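Local coordinates for protein transketolase (Campylobacter jejuni, PDB 3L84) that belongs to the transketolase family and combines a thiamine diphosphate-binding domain, a pyrimidine-binding domain and a transketolase-like C-terminal domain, at residues A[530-534]-A[535-539]; A[575-578]-A[579-583]. One frame throughout, in Å; residues are numbered along the deposited sequence.

Contact 1 of 2, residues A[530-534]-A[535-539]; sequences LLASG and SEVWL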
ATOM      1  N   LEU A 530     -15.108  25.707  18.004  1.00  9.16           N
ATOM      2  CA  LEU A 530     -15.266  24.841  16.826  1.00  9.14           C
ATOM      3  C   LEU A 530     -13.920  24.776  16.152  1.00 10.23           C
ATOM      4  O   LEU A 530     -13.369  25.829  15.797  1.00 10.72           O
ATOM      5  CB  LEU A 530     -16.322  25.419  15.888  1.00  9.37           C
ATOM      6  CG  LEU A 530     -17.779  25.440  16.417  1.00 11.46           C
ATOM      7  CD1 LEU A 530     -18.084  26.468  17.486  1.00 16.03           C
ATOM      8  CD2 LEU A 530     -18.699  25.674  15.225  1.00 13.32           C
ATOM      9  N   LEU A 531     -13.372  23.593  16.047  1.00  9.82           N
ATOM     10  CA  LEU A 531     -12.046  23.328  15.509  1.00 10.08           C
ATOM     11  C   LEU A 531     -12.210  22.530  14.222  1.00 10.82           C
ATOM     12  O   LEU A 531     -12.895  21.487  14.242  1.00 10.88           O
ATOM     13  CB  LEU A 531     -11.223  22.533  16.538  1.00 11.12           C
ATOM     14  CG  LEU A 531      -9.809  22.174  16.145  1.00 11.76           C
ATOM     15  CD1 LEU A 531      -8.885  22.122  17.355  1.00 15.93           C
ATOM     16  CD2 LEU A 531      -9.785  20.881  15.389  1.00 14.26           C
ATOM     17  N   ALA A 532     -11.574  22.960  13.138  1.00  9.82           N
ATOM     18  CA  ALA A 532     -11.710  22.246  11.891  1.00  9.73           C
ATOM     19  C   ALA A 532     -10.461  22.435  11.078  1.00  9.81           C
ATOM     20  O   ALA A 532      -9.656  23.331  11.347  1.00 10.61           O
ATOM     21  CB  ALA A 532     -12.919  22.745  11.104  1.00 11.03           C
ATOM     22  N   SER A 533     -10.352  21.631  10.031  1.00 10.31           N
ATOM     23  CA  SER A 533      -9.327  21.810   9.023  1.00  9.97           C
ATOM     24  C   SER A 533      -9.963  21.860   7.629  1.00 10.24           C
ATOM     25  O   SER A 533     -11.097  21.419   7.400  1.00  9.39           O
ATOM     26  CB  SER A 533      -8.304  20.676   9.062  1.00 10.90           C
ATOM     27  OG  SER A 533      -8.886  19.446   8.696  1.00 12.43           O
ATOM     28  N   GLY A 534      -9.205  22.349   6.664  1.00  8.96           N
ATOM     29  CA  GLY A 534      -9.558  22.273   5.282  1.00  8.74           C
ATOM     30  C   GLY A 534     -10.953  22.739   4.975  1.00  8.66           C
ATOM     31  O   GLY A 534     -11.384  23.814   5.444  1.00  8.67           O
ATOM     32  N   SER A 535     -11.658  21.948   4.193  1.00  8.43           N
ATOM     33  CA  SER A 535     -12.992  22.257   3.716  1.00  8.15           C
ATOM     34  C   SER A 535     -14.036  22.430   4.795  1.00  8.52           C
ATOM     35  O   SER A 535     -15.115  22.926   4.479  1.00 10.97           O
ATOM     36  CB  SER A 535     -13.464  21.214   2.707  1.00  8.14           C
ATOM     37  OG  SER A 535     -13.360  19.900   3.270  1.00  8.88           O
ATOM     38  N   GLU A 536     -13.764  22.054   6.039  1.00  7.47           N
ATOM     39  CA  GLU A 536     -14.777  22.219   7.107  1.00  7.85           C
ATOM     40  C   GLU A 536     -14.666  23.504   7.896  1.00  7.68           C
ATOM     41  O   GLU A 536     -15.510  23.781   8.744  1.00  8.56           O
ATOM     42  CB  GLU A 536     -14.748  20.981   8.033  1.00  9.35           C
ATOM     43  CG  GLU A 536     -15.433  19.793   7.412  1.00  9.27           C
ATOM     44  CD  GLU A 536     -14.726  19.277   6.180  1.00 10.01           C
ATOM     45  OE1 GLU A 536     -13.628  18.686   6.352  1.00  9.66           O
ATOM     46  OE2 GLU A 536     -15.239  19.454   5.048  1.00 10.15           O
ATOM     47  N   VAL A 537     -13.657  24.321   7.624  1.00  8.64           N
ATOM     48  CA  VAL A 537     -13.483  25.548   8.414  1.00  9.74           C
ATOM     49  C   VAL A 537     -14.625  26.531   8.182  1.00 10.03           C
ATOM     50  O   VAL A 537     -15.161  27.123   9.104  1.00  9.07           O
ATOM     51  CB  VAL A 537     -12.091  26.209   8.137  1.00  9.87           C
ATOM     52  CG1 VAL A 537     -11.983  27.589   8.829  1.00 10.25           C
ATOM     53  CG2 VAL A 537     -10.983  25.312   8.628  1.00 10.48           C
ATOM     54  N   TRP A 538     -15.034  26.693   6.937  1.00  9.56           N
ATOM     55  CA  TRP A 538     -16.093  27.627   6.630  1.00 10.99           C
ATOM     56  C   TRP A 538     -17.406  27.203   7.296  1.00  9.84           C
ATOM     57  O   TRP A 538     -18.149  28.037   7.827  1.00 10.26           O
ATOM     58  CB  TRP A 538     -16.252  27.688   5.105  1.00 12.98           C
ATOM     59  CG  TRP A 538     -17.091  28.799   4.700  1.00 17.59           C
ATOM     60  CD1 TRP A 538     -18.347  28.723   4.175  1.00 22.20           C
ATOM     61  CD2 TRP A 538     -16.756  30.200   4.776  1.00 22.99           C
ATOM     62  NE1 TRP A 538     -18.820  29.995   3.914  1.00 22.97           N
ATOM     63  CE2 TRP A 538     -17.859  30.912   4.272  1.00 24.63           C
ATOM     64  CE3 TRP A 538     -15.628  30.912   5.227  1.00 25.81           C
ATOM     65  CZ2 TRP A 538     -17.866  32.312   4.198  1.00 25.20           C
ATOM     66  CZ3 TRP A 538     -15.626  32.290   5.148  1.00 27.94           C
ATOM     67  CH2 TRP A 538     -16.742  32.978   4.642  1.00 26.75           C
ATOM     68  N   LEU A 539     -17.691  25.899   7.307  1.00  9.48           N
ATOM     69  CA  LEU A 539     -18.883  25.398   8.001  1.00  9.28           C
ATOM     70  C   LEU A 539     -18.853  25.827   9.467  1.00  9.67           C
ATOM     71  O   LEU A 539     -19.886  26.206  10.044  1.00 10.37           O
ATOM     72  CB  LEU A 539     -18.946  23.851   7.869  1.00 10.05           C
ATOM     73  CG  LEU A 539     -19.968  23.169   8.755  1.00  9.57           C
ATOM     74  CD1 LEU A 539     -21.397  23.540   8.427  1.00 10.19           C
ATOM     75  CD2 LEU A 539     -19.793  21.645   8.633  1.00 10.64           C
TER
HETATM   76  O   HOH W   1     -13.500  25.685   4.588  1.00 13.52           O

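Contact 2 of 2, residues A[575-578]-A[579-583]; sequences RLLK and GEVIG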
ATOM      1  N   ARG A 575      -5.330  28.973  25.251  1.00 10.75           N
ATOM      2  CA  ARG A 575      -5.967  30.145  24.688  1.00 11.06           C
ATOM      3  C   ARG A 575      -6.933  29.758  23.574  1.00 11.20           C
ATOM      4  O   ARG A 575      -8.026  30.309  23.480  1.00 12.35           O
ATOM      5  CB  ARG A 575      -4.958  31.142  24.167  1.00 11.85           C
ATOM      6  CG  ARG A 575      -5.653  32.353  23.593  1.00 14.40           C
ATOM      7  CD  ARG A 575      -4.864  33.615  23.689  1.00 17.07           C
ATOM      8  NE  ARG A 575      -5.558  34.653  22.947  1.00 16.82           N
ATOM      9  CZ  ARG A 575      -5.026  35.824  22.648  1.00 16.58           C
ATOM     10  NH1 ARG A 575      -3.796  36.117  23.059  1.00 18.80           N
ATOM     11  NH2 ARG A 575      -5.721  36.688  21.917  1.00 17.15           N
ATOM     12  N   LEU A 576      -6.526  28.826  22.711  1.00  9.96           N
ATOM     13  CA  LEU A 576      -7.396  28.405  21.618  1.00 11.07           C
ATOM     14  C   LEU A 576      -8.632  27.644  22.073  1.00 10.14           C
ATOM     15  O   LEU A 576      -9.749  27.886  21.570  1.00 12.09           O
ATOM     16  CB  LEU A 576      -6.646  27.520  20.628  1.00 10.14           C
ATOM     17  CG  LEU A 576      -5.909  28.259  19.504  1.00  9.81           C
ATOM     18  CD1 LEU A 576      -4.967  29.372  19.997  1.00  9.99           C
ATOM     19  CD2 LEU A 576      -5.168  27.247  18.642  1.00 10.08           C
ATOM     20  N   LEU A 577      -8.429  26.697  22.987  1.00  9.96           N
ATOM     21  CA  LEU A 577      -9.403  25.660  23.273  1.00 10.76           C
ATOM     22  C   LEU A 577     -10.246  26.017  24.490  1.00 12.00           C
ATOM     23  O   LEU A 577     -10.001  25.547  25.617  1.00 14.83           O
ATOM     24  CB  LEU A 577      -8.696  24.302  23.436  1.00 11.24           C
ATOM     25  CG  LEU A 577      -7.829  23.853  22.225  1.00 11.36           C
ATOM     26  CD1 LEU A 577      -7.049  22.572  22.565  1.00 13.72           C
ATOM     27  CD2 LEU A 577      -8.671  23.686  20.962  1.00 12.92           C
ATOM     28  N   LYS A 578     -11.274  26.800  24.234  1.00 10.29           N
ATOM     29  CA  LYS A 578     -12.131  27.313  25.293  1.00  9.41           C
ATOM     30  C   LYS A 578     -13.482  26.609  25.339  1.00  8.96           C
ATOM     31  O   LYS A 578     -14.042  26.245  24.303  1.00 10.59           O
ATOM     32  CB  LYS A 578     -12.385  28.794  25.060  1.00  9.25           C
ATOM     33  CG  LYS A 578     -11.161  29.668  25.191  1.00 11.10           C
ATOM     34  CD  LYS A 578     -10.582  29.639  26.566  1.00 12.20           C
ATOM     35  CE  LYS A 578      -9.504  30.705  26.731  1.00 14.29           C
ATOM     36  NZ  LYS A 578      -8.901  30.556  28.041  1.00 18.06           N
ATOM     37  N   GLY A 579     -14.011  26.419  26.536  1.00  9.35           N
ATOM     38  CA  GLY A 579     -15.341  25.847  26.693  1.00  9.02           C
ATOM     39  C   GLY A 579     -15.395  24.423  26.208  1.00 10.02           C
ATOM     40  O   GLY A 579     -14.420  23.668  26.363  1.00 11.77           O
ATOM     41  N   GLU A 580     -16.527  24.043  25.629  1.00  9.25           N
ATOM     42  CA  GLU A 580     -16.667  22.706  25.070  1.00 10.56           C
ATOM     43  C   GLU A 580     -16.159  22.763  23.635  1.00  9.77           C
ATOM     44  O   GLU A 580     -16.587  23.597  22.813  1.00  9.47           O
ATOM     45  CB  GLU A 580     -18.122  22.297  25.127  1.00 10.62           C
ATOM     46  CG  GLU A 580     -18.381  20.843  24.783  1.00 14.44           C
ATOM     47  CD  GLU A 580     -19.754  20.394  25.260  1.00 20.37           C
ATOM     48  OE1 GLU A 580     -19.834  19.514  26.157  1.00 25.31           O
ATOM     49  OE2 GLU A 580     -20.763  20.979  24.807  1.00 23.20           O
ATOM     50  N   VAL A 581     -15.193  21.902  23.323  1.00  8.60           N
ATOM     51  CA  VAL A 581     -14.456  21.930  22.042  1.00  8.56           C
ATOM     52  C   VAL A 581     -15.008  20.844  21.149  1.00  8.23           C
ATOM     53  O   VAL A 581     -15.022  19.673  21.545  1.00  8.24           O
ATOM     54  CB  VAL A 581     -12.963  21.717  22.276  1.00  8.30           C
ATOM     55  CG1 VAL A 581     -12.194  21.796  20.943  1.00 10.00           C
ATOM     56  CG2 VAL A 581     -12.391  22.757  23.297  1.00  9.54           C
ATOM     57  N   ILE A 582     -15.458  21.240  19.963  1.00  7.56           N
ATOM     58  CA  ILE A 582     -16.033  20.340  18.978  1.00  7.55           C
ATOM     59  C   ILE A 582     -15.131  20.361  17.743  1.00  7.90           C
ATOM     60  O   ILE A 582     -14.953  21.408  17.108  1.00  8.16           O
ATOM     61  CB  ILE A 582     -17.460  20.698  18.595  1.00  8.48           C
ATOM     62  CG1 ILE A 582     -18.379  20.775  19.837  1.00 10.54           C
ATOM     63  CG2 ILE A 582     -18.012  19.698  17.562  1.00  9.48           C
ATOM     64  CD1 ILE A 582     -18.552  22.148  20.426  1.00 13.76           C
ATOM     65  N   GLY A 583     -14.580  19.200  17.414  1.00  7.31           N
ATOM     66  CA  GLY A 583     -13.783  19.020  16.201  1.00  7.65           C
ATOM     67  C   GLY A 583     -14.657  18.626  15.034  1.00  8.36           C
ATOM     68  O   GLY A 583     -15.585  17.813  15.214  1.00  9.48           O
TER
HETATM   69  O   HOH W   2     -11.905  23.868  27.272  1.00 15.44           O

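Contact 1 of 2, residues A[530-534]-A[535-539]
Val537 meets the end of the strand at Ala532, CG2 to CB at 4.1 Å. With Val537 CG1 anti to its backbone N (chi1 173°), CG2 lies beside that N. There it sits between Gly534 O (3.5 Å) and Ala532 O (3.6 Å). Ala532 CB faces the following turn and packs against the backbone of Glu536. This is the tight, buried side. Two backbone bonds close the turn. Glu536 N donates to Ser533 O at 3.1 Å, and Val537 N donates to Gly534 O at 3.2 Å. Gly534 makes the bend with a positive phi of 50°. The buried polar ends are held too. Glu536 OE1 makes a salt bridge to Arg472 and accepts a hydrogen bond from Ala586 N, and Ser533 OG bonds to Glu585 and Arg472.

The other side is looser and wetter. Water 1 donates to Gly534 O at 3.0 Å and accepts from Trp538 N, so Gly534 O has two donors. Partly exposed Ser535 gives its OG hydrogen to Glu536 OE2 at 2.6 Å, on the syn side but 33° out of the carboxylate plane. The turn is the strand-to-helix link of a beta-alpha-beta unit, formed by strand 528-532, helix 537-549 and strand 554-558.

Contact 2 of 2, residues A[575-578]-A[579-583]
Val581 CG2 rests on Lys578 O at 4.0 Å and touches Leu577 CB at the same distance. The lysine thus meets the valine through its backbone, while its own side chain heads away. The other valine methyl, CG1, meets Leu577 CD2 at 4.0 Å. The two valine methyls lie alongside the leucine, CG2 by its CB and CG1 by its CD2. Val581 CG1 is anti to the backbone N (chi1 -178°), which leaves CG2 beside that N and turned to the lysine carbonyl. The buried valine also packs on Cys596 and His597.

The turn leads from helix 570-576 into strand 580-584 of the mixed sheet in the C-terminal domain. Leu577 is the first residue to leave helical geometry. Lys578 N still reaches back to Leu576 O, but weakly, at 3.3 Å.

Gly579 lies exposed at the bend, with a positive phi of 65°. Water 2 joins the two sides of the turn there. It donates to Leu577 O at 3.0 Å and to Gly579 O at 2.7 Å. Lys578 O is bonded to Thr529 OG1 of the adjacent strand. The lysine chain bends at chi2 (-63°), and NZ makes a weak bond to Glu574 O.

In the fold
Contacts 1 and 2 both reach the mixed sheet of the C-terminal domain, with centres about 13 Å apart. Contact 1 leaves strand 528-532 for a helix; contact 2 leaves a helix for the neighbouring strand 580-584. The strands run parallel, and Leu531 N probably bonds to Ile582 O at 2.9 Å. Leu531 CD1 also packs on Leu577 CD2 at 3.9 Å. Residues 530-539 are largely buried, and backbone hydrogen bonds close their turn. Contact 2 is a surface turn, with Lys578 and Gly579 exposed but Val581 buried; apolar contact and a bridging water join its two halves. Each turn bends at a glycine with positive phi, buried in contact 1 and exposed in contact 2.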